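Local atomic coordinates of phosphotransferase system, mannose/fructose/N-acetylgalactosamine-specific component IIB (Thermoanaerobacter tengcongensis, PDB entry 3LFJ), a protein that probably transfers a phosphoryl group from a phosphohistidine protein to an incoming sugar, as a cytoplasmic IIB component of a sorbose-family phosphotransferase system. Residues A[37-40]-A[41-45]. Residues are numbered along the deposited sequence; the frame is centred on the assembly and turned at random.
Sequences QVMT and RWMKG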
loop_
_atom_site.group_PDB
_atom_site.type_symbol
_atom_site.label_atom_id
_atom_site.label_comp_id
_atom_site.label_asym_id
_atom_site.label_seq_id
_atom_site.Cartn_x
_atom_site.Cartn_y
_atom_site.Cartn_z
ATOM N N GLN A 37 0.007 6.688 14.969
ATOM C CA GLN A 37 1.152 5.823 15.240
ATOM C C GLN A 37 1.175 4.601 14.328
ATOM O O GLN A 37 2.001 3.707 14.491
ATOM C CB GLN A 37 1.117 5.349 16.696
ATOM C CG GLN A 37 1.324 6.454 17.707
ATOM C CD GLN A 37 2.646 7.158 17.511
ATOM O OE1 GLN A 37 2.689 8.366 17.275
ATOM N NE2 GLN A 37 3.736 6.404 17.595
ATOM N N VAL A 38 0.256 4.552 13.372
ATOM C CA VAL A 38 0.070 3.348 12.576
ATOM C C VAL A 38 1.352 2.879 11.881
ATOM O O VAL A 38 1.725 1.708 11.963
ATOM C CB VAL A 38 -1.071 3.561 11.557
ATOM C CG1 VAL A 38 -1.140 2.427 10.558
ATOM C CG2 VAL A 38 -2.397 3.706 12.300
ATOM N N MET A 39 2.031 3.785 11.191
ATOM C CA MET A 39 3.221 3.376 10.465
ATOM C C MET A 39 4.400 3.120 11.392
ATOM O O MET A 39 5.316 2.387 11.042
ATOM C CB MET A 39 3.590 4.390 9.375
ATOM C CG MET A 39 2.709 4.272 8.135
ATOM S SD MET A 39 2.683 2.635 7.400
ATOM C CE MET A 39 4.393 2.503 6.904
ATOM N N THR A 40 4.389 3.734 12.573
ATOM C CA THR A 40 5.431 3.456 13.547
ATOM C C THR A 40 5.319 1.993 13.964
ATOM O O THR A 40 6.323 1.279 14.049
ATOM C CB THR A 40 5.322 4.409 14.743
ATOM O OG1 THR A 40 5.519 5.754 14.283
ATOM C CG2 THR A 40 6.369 4.077 15.797
ATOM N N ARG A 41 4.087 1.530 14.165
ATOM C CA ARG A 41 3.849 0.122 14.455
ATOM C C ARG A 41 4.291 -0.791 13.308
ATOM O O ARG A 41 5.019 -1.753 13.518
ATOM C CB ARG A 41 2.378 -0.129 14.805
ATOM C CG ARG A 41 1.871 0.706 15.972
ATOM C CD ARG A 41 0.494 0.226 16.409
ATOM N NE ARG A 41 -0.051 1.070 17.465
ATOM C CZ ARG A 41 0.209 0.903 18.757
ATOM N NH1 ARG A 41 1.004 -0.085 19.151
ATOM N NH2 ARG A 41 -0.326 1.721 19.651
ATOM N N TRP A 42 3.872 -0.474 12.083
ATOM C CA TRP A 42 4.228 -1.304 10.939
ATOM C C TRP A 42 5.733 -1.396 10.708
ATOM O O TRP A 42 6.242 -2.471 10.408
ATOM C CB TRP A 42 3.520 -0.811 9.664
ATOM C CG TRP A 42 2.091 -1.271 9.610
ATOM C CD1 TRP A 42 0.972 -0.516 9.842
ATOM C CD2 TRP A 42 1.632 -2.599 9.328
ATOM N NE1 TRP A 42 -0.154 -1.301 9.723
ATOM C CE2 TRP A 42 0.222 -2.581 9.414
ATOM C CE3 TRP A 42 2.278 -3.805 9.025
ATOM C CZ2 TRP A 42 -0.556 -3.727 9.210
ATOM C CZ3 TRP A 42 1.499 -4.950 8.809
ATOM C CH2 TRP A 42 0.095 -4.894 8.902
ATOM N N MET A 43 6.444 -0.278 10.854
ATOM C CA MET A 43 7.857 -0.267 10.502
ATOM C C MET A 43 8.719 -1.039 11.486
ATOM O O MET A 43 9.827 -1.431 11.145
ATOM C CB MET A 43 8.375 1.155 10.320
ATOM C CG MET A 43 7.807 1.849 9.070
ATOM S SD MET A 43 7.842 0.885 7.530
ATOM C CE MET A 43 9.582 0.936 7.123
ATOM N N LYS A 44 8.207 -1.274 12.688
ATOM C CA LYS A 44 8.965 -2.089 13.642
ATOM C C LYS A 44 9.234 -3.502 13.116
ATOM O O LYS A 44 10.221 -4.140 13.493
ATOM C CB LYS A 44 8.298 -2.090 15.018
ATOM C CG LYS A 44 8.736 -0.875 15.834
ATOM C CD LYS A 44 7.897 -0.632 17.071
ATOM C CE LYS A 44 8.411 0.602 17.803
ATOM N NZ LYS A 44 7.631 0.904 19.034
ATOM N N GLY A 45 8.373 -3.970 12.219
ATOM C CA GLY A 45 8.557 -5.247 11.566
ATOM C C GLY A 45 9.502 -5.239 10.374
ATOM O O GLY A 45 9.781 -6.292 9.800
#
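Met39 O receives the amide N of Met43 at 2.9 Å, the shortest backbone bond in this short helix, with the donor tilted 31° from the carbonyl plane. Two bonds of the same i to i+4 kind precede it: Arg41 N reaches O of Gln37, the N-cap residue, at 3.0 Å, and Trp42 N reaches Val38 O at 3.1 Å. The next one is weak, Lys44 N standing 3.5 Å from Thr40 O. On the flank that carries the indole, Val38 and Trp42 run side by side in the same direction. Val38 CG1 lies in the plane of the indole at its edge, 3.7 Å from Trp42 CD1; it is brought there by being anti to the backbone N (chi1 170°). Met39 SD approaches the five-membered ring of Trp42 obliquely, 5.1 Å from the centroid and 54° off the normal, a Met-aromatic contact. Met39 and Met43 each curl back along their chains, and the Met39 methyl CE meets Met43 SD at 3.9 Å. Phe101 of strand 98-104 touches Met39, Trp42 and Met43, while Ile51 of strand 50-54 receives both methionines; the helix thus packs against the mixed sheet, on its parallel strands 50-54 and 98-104. Arg41 follows a different course, its CG beside Gln37 O, on an exposed side of the helix. The buried indole combines apolar edge packing with a satisfied polar atom: Trp42 NE1 donates to Met166 O, which would limit rotation of the ring and ties this helix to the loop carrying Met166.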